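Local coordinates for Non-structural protein (Porcine reproductive and respiratory syndrome virus, PDB 3IFU) that is the leader-protease part of a viral polyprotein, a zinc-binding papain-like cysteine protease that probably suppresses host interferon-beta production, at residues F17-G21 against Q22-T26; A75-L78 against S79-P83. All blocks are in the same frame, centred on the assembly; numbering follows the deposited sequence.

Contact 1 (F17-G21 against Q22-T26); sequences FVAEG and QVYCT. With ZN (zinc ion), chain C.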
loop_
_atom_site.group_PDB
_atom_site.type_symbol
_atom_site.label_atom_id
_atom_site.label_comp_id
_atom_site.label_asym_id
_atom_site.label_seq_id
_atom_site.Cartn_x
_atom_site.Cartn_y
_atom_site.Cartn_z
ATOM N N PHE A 17 -10.311 -11.231 -3.438
ATOM C CA PHE A 17 -10.277 -9.772 -3.352
ATOM C C PHE A 17 -9.351 -9.272 -4.451
ATOM O O PHE A 17 -8.565 -10.040 -4.993
ATOM C CB PHE A 17 -9.812 -9.302 -1.958
ATOM C CG PHE A 17 -8.369 -9.612 -1.629
ATOM C CD1 PHE A 17 -7.342 -8.751 -2.024
ATOM C CD2 PHE A 17 -8.041 -10.737 -0.861
ATOM C CE1 PHE A 17 -6.008 -9.005 -1.653
ATOM C CE2 PHE A 17 -6.718 -10.998 -0.488
ATOM C CZ PHE A 17 -5.700 -10.128 -0.882
ATOM N N VAL A 18 -9.461 -7.998 -4.804
ATOM C CA VAL A 18 -8.622 -7.436 -5.855
ATOM C C VAL A 18 -7.747 -6.289 -5.343
ATOM O O VAL A 18 -8.244 -5.332 -4.746
ATOM C CB VAL A 18 -9.490 -6.940 -7.028
ATOM C CG1 VAL A 18 -8.623 -6.548 -8.204
ATOM C CG2 VAL A 18 -10.456 -8.023 -7.431
ATOM N N ALA A 19 -6.439 -6.413 -5.562
ATOM C CA ALA A 19 -5.453 -5.405 -5.156
ATOM C C ALA A 19 -4.701 -5.042 -6.429
ATOM O O ALA A 19 -4.179 -5.917 -7.126
ATOM C CB ALA A 19 -4.504 -5.971 -4.114
ATOM N N GLU A 20 -4.649 -3.749 -6.729
ATOM C CA GLU A 20 -4.029 -3.280 -7.957
ATOM C C GLU A 20 -4.581 -4.160 -9.083
ATOM O O GLU A 20 -5.797 -4.264 -9.240
ATOM C CB GLU A 20 -2.501 -3.339 -7.857
ATOM C CG GLU A 20 -1.955 -2.343 -6.829
ATOM C CD GLU A 20 -0.560 -1.821 -7.157
ATOM O OE1 GLU A 20 -0.357 -1.333 -8.288
ATOM O OE2 GLU A 20 0.328 -1.882 -6.280
ATOM N N GLY A 21 -3.732 -4.807 -9.861
ATOM C CA GLY A 21 -4.274 -5.637 -10.923
ATOM C C GLY A 21 -4.753 -7.010 -10.474
ATOM O O GLY A 21 -5.863 -7.426 -10.803
ATOM N N GLN A 22 -3.900 -7.690 -9.707
ATOM C CA GLN A 22 -4.126 -9.038 -9.186
ATOM C C GLN A 22 -5.366 -9.383 -8.375
ATOM O O GLN A 22 -5.863 -8.608 -7.561
ATOM C CB GLN A 22 -2.923 -9.491 -8.347
ATOM C CG GLN A 22 -1.773 -10.110 -9.120
ATOM C CD GLN A 22 -2.195 -11.302 -9.946
ATOM O OE1 GLN A 22 -2.937 -12.182 -9.478
ATOM N NE2 GLN A 22 -1.715 -11.351 -11.188
ATOM N N VAL A 23 -5.818 -10.606 -8.608
ATOM C CA VAL A 23 -6.940 -11.204 -7.921
ATOM C C VAL A 23 -6.202 -12.054 -6.891
ATOM O O VAL A 23 -5.320 -12.837 -7.247
ATOM C CB VAL A 23 -7.739 -12.108 -8.891
ATOM C CG1 VAL A 23 -8.802 -12.880 -8.151
ATOM C CG2 VAL A 23 -8.377 -11.258 -9.973
ATOM N N TYR A 24 -6.519 -11.871 -5.616
ATOM C CA TYR A 24 -5.857 -12.632 -4.558
ATOM C C TYR A 24 -6.867 -13.433 -3.759
ATOM O O TYR A 24 -8.046 -13.099 -3.723
ATOM C CB TYR A 24 -5.109 -11.712 -3.579
ATOM C CG TYR A 24 -3.897 -10.972 -4.115
ATOM C CD1 TYR A 24 -4.016 -9.700 -4.673
ATOM C CD2 TYR A 24 -2.621 -11.527 -4.013
ATOM C CE1 TYR A 24 -2.892 -8.997 -5.111
ATOM C CE2 TYR A 24 -1.492 -10.837 -4.449
ATOM C CZ TYR A 24 -1.633 -9.576 -4.993
ATOM O OH TYR A 24 -0.509 -8.897 -5.400
ATOM N N CYS A 25 -6.389 -14.484 -3.107
ATOM C CA CYS A 25 -7.238 -15.327 -2.289
ATOM C C CYS A 25 -7.347 -14.740 -0.890
ATOM O O CYS A 25 -6.352 -14.317 -0.303
ATOM C CB CYS A 25 -6.658 -16.731 -2.201
ATOM S SG CYS A 25 -7.457 -17.758 -0.953
ATOM N N THR A 26 -8.563 -14.717 -0.360
ATOM C CA THR A 26 -8.823 -14.192 0.970
ATOM C C THR A 26 -8.194 -15.056 2.064
ATOM O O THR A 26 -7.843 -14.565 3.134
ATOM C CB THR A 26 -10.346 -14.085 1.196
ATOM O OG1 THR A 26 -10.847 -12.930 0.511
ATOM C CG2 THR A 26 -10.671 -13.967 2.661
HETATM ZN ZN ZN C . -5.792 -19.530 -1.173
HETATM O O HOH W 1 -1.711 -6.572 -6.428
#
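Phe17 and Tyr24 form a hydrogen-bonded antiparallel pair in the beta hairpin of the N-terminal zinc finger, and their aromatic side chains share one face of it. Two backbone bonds define the pair, Tyr24 N to Phe17 O at 2.8 Å and Phe17 N to Tyr24 O at 2.9 Å. Nearer the turn, Ala19 N donates to Gln22 O at 3.0 Å, while Glu20 takes a positive phi to reverse the chain. The Tyr24 side chain starts over the Phe17 ring face, its CB in CH-pi geometry, though its exact closeness is doubtful because CB and Phe17 CZ are modelled too near each other. With CG opposite the carbonyl carbon (chi1 -68°), the ring runs toward the turn. CG and CD1 therefore pass Phe17 CE1, and CE1 of Tyr24 reaches Ala19 CB at 3.6 Å. The two rings are nearly parallel (16°), but with centroids 5.4 Å from each other the offset leaves little of one above the other. At the tip, Tyr24 OH lies 2.8 Å from a water that donates to Ala19 O, joining the end of the ring to the turn. Pro134 of the second subunit packs on Tyr24. Next along the strand, Cys25 SG binds zinc at 2.4 Å, with Cys8, Cys10 and Cys28 as the other ligands.

Contact 2 (A75-L78 against S79-P83); sequences ACWL and SAIFP. With ZN (zinc ion), chain B.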
loop_
_atom_site.group_PDB
_atom_site.type_symbol
_atom_site.label_atom_id
_atom_site.label_comp_id
_atom_site.label_asym_id
_atom_site.label_seq_id
_atom_site.Cartn_x
_atom_site.Cartn_y
_atom_site.Cartn_z
ATOM N N ALA A 75 -18.748 -5.198 -9.465
ATOM C CA ALA A 75 -18.487 -5.433 -8.051
ATOM C C ALA A 75 -17.149 -4.811 -7.677
ATOM O O ALA A 75 -16.224 -5.507 -7.256
ATOM C CB ALA A 75 -18.476 -6.935 -7.763
ATOM N N CYS A 76 -17.052 -3.495 -7.834
ATOM C CA CYS A 76 -15.814 -2.803 -7.534
ATOM C C CYS A 76 -15.445 -2.874 -6.048
ATOM O O CYS A 76 -14.317 -2.553 -5.672
ATOM C CB CYS A 76 -15.883 -1.345 -8.024
ATOM S SG CYS A 76 -17.158 -0.268 -7.302
ATOM N N TRP A 77 -16.389 -3.304 -5.209
ATOM C CA TRP A 77 -16.130 -3.433 -3.777
ATOM C C TRP A 77 -15.108 -4.532 -3.510
ATOM O O TRP A 77 -14.521 -4.588 -2.433
ATOM C CB TRP A 77 -17.413 -3.744 -2.999
ATOM C CG TRP A 77 -18.277 -4.785 -3.640
ATOM C CD1 TRP A 77 -19.313 -4.565 -4.501
ATOM C CD2 TRP A 77 -18.168 -6.206 -3.495
ATOM N NE1 TRP A 77 -19.856 -5.758 -4.904
ATOM C CE2 TRP A 77 -19.176 -6.785 -4.298
ATOM C CE3 TRP A 77 -17.317 -7.050 -2.765
ATOM C CZ2 TRP A 77 -19.362 -8.173 -4.392
ATOM C CZ3 TRP A 77 -17.500 -8.434 -2.858
ATOM C CH2 TRP A 77 -18.517 -8.978 -3.666
ATOM N N LEU A 78 -14.899 -5.407 -4.490
ATOM C CA LEU A 78 -13.927 -6.490 -4.352
ATOM C C LEU A 78 -12.546 -5.871 -4.199
ATOM O O LEU A 78 -11.608 -6.496 -3.684
ATOM C CB LEU A 78 -13.947 -7.400 -5.586
ATOM C CG LEU A 78 -15.039 -8.467 -5.660
ATOM C CD1 LEU A 78 -14.975 -9.178 -6.994
ATOM C CD2 LEU A 78 -14.851 -9.457 -4.532
ATOM N N SER A 79 -12.445 -4.628 -4.653
ATOM C CA SER A 79 -11.216 -3.859 -4.599
ATOM C C SER A 79 -11.031 -3.138 -3.255
ATOM O O SER A 79 -9.936 -2.689 -2.937
ATOM C CB SER A 79 -11.229 -2.855 -5.756
ATOM O OG SER A 79 -10.169 -1.932 -5.661
ATOM N N ALA A 80 -12.094 -3.035 -2.458
ATOM C CA ALA A 80 -12.008 -2.356 -1.168
ATOM C C ALA A 80 -11.742 -3.297 0.008
ATOM O O ALA A 80 -11.400 -2.843 1.108
ATOM C CB ALA A 80 -13.277 -1.561 -0.917
ATOM N N ILE A 81 -11.874 -4.601 -0.228
ATOM C CA ILE A 81 -11.662 -5.592 0.824
ATOM C C ILE A 81 -10.291 -5.522 1.522
ATOM O O ILE A 81 -10.222 -5.421 2.752
ATOM C CB ILE A 81 -11.907 -7.028 0.292
ATOM C CG1 ILE A 81 -13.327 -7.124 -0.282
ATOM C CG2 ILE A 81 -11.739 -8.039 1.417
ATOM C CD1 ILE A 81 -13.783 -8.514 -0.600
ATOM N N PHE A 82 -9.210 -5.558 0.748
ATOM C CA PHE A 82 -7.875 -5.496 1.325
ATOM C C PHE A 82 -7.560 -4.183 2.062
ATOM O O PHE A 82 -7.101 -4.212 3.203
ATOM C CB PHE A 82 -6.805 -5.748 0.254
ATOM C CG PHE A 82 -5.408 -5.685 0.785
ATOM C CD1 PHE A 82 -4.925 -6.682 1.627
ATOM C CD2 PHE A 82 -4.597 -4.590 0.514
ATOM C CE1 PHE A 82 -3.657 -6.587 2.202
ATOM C CE2 PHE A 82 -3.329 -4.487 1.084
ATOM C CZ PHE A 82 -2.862 -5.490 1.932
ATOM N N PRO A 83 -7.778 -3.016 1.421
ATOM C CA PRO A 83 -7.488 -1.746 2.100
ATOM C C PRO A 83 -8.228 -1.567 3.430
ATOM O O PRO A 83 -7.647 -1.100 4.413
ATOM C CB PRO A 83 -7.901 -0.703 1.070
ATOM C CG PRO A 83 -7.606 -1.384 -0.205
ATOM C CD PRO A 83 -8.146 -2.772 0.016
HETATM ZN ZN ZN B . -18.478 0.133 -9.442
HETATM O O HOH W 2 -9.597 -5.586 -1.886
#
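The entry to helix 81-87 in the papain-like protease domain is a run of overlapping turns that begins at Ala75, next to the zinc ligand Cys76. Residues 76-78 have helical backbone angles, but the bonds mostly span three residues. Leu78 N reaches Ala75 O, Ser79 N reaches Cys76 O, though the position of that nitrogen is less certain, and Ala80 N reaches Trp77 O at 2.9 Å. This last N-H comes from well above the carbonyl plane, 68° out of it. Ile81 N adds only a weak bond to the same Trp77 O, 3.4 Å long and bent to 128°. One step on, a water fills the span: it donates to Leu78 O at 2.8 Å and accepts from Phe82 N at 2.7 Å. The Leu78 and Ile81 side chains run alongside each other in a common direction, with Leu78 CD2 4.2 Å from Ile81 CD1. That same CD1 comes to the edge of the Trp77 indole, 4.3 Å from CZ3, whereas Ala75 CB and Leu78 CG both sit over one indole face, toward its rim. Tyr106 of helix 94-108 meets Trp77 edge-to-face. Cys76 SG binds zinc at 2.5 Å, with Cys70, His146 and the C-terminal carboxylate of Met180 completing the site. Ala80 touches Val140 and Val147 of the antiparallel sheet, and a helix start packed on such a sheet is consistent with the papain-like fold.

From the N terminus, the chain first closes contact 1, the hairpin of strands 16-18 and 23-25, and much later contact 2, the turns leading into helix 81-87. The two are in series, neither nested nor crossed, and each is local, yet their centres lie about 9 Å apart. A probable hydrogen bond from Val18 N to Leu78 O, 2.9 Å, joins their backbones. Phe17 adds apolar contact, its CB meeting Ile81 CB and its CD1 meeting Phe82 CB. The zinc-finger hairpin is thereby tied to the start of helix 81-87. Helix 94-108 touches both, with Met98 packing against Phe17 as well as Phe82, and each contact carries a ligand of a different zinc ion.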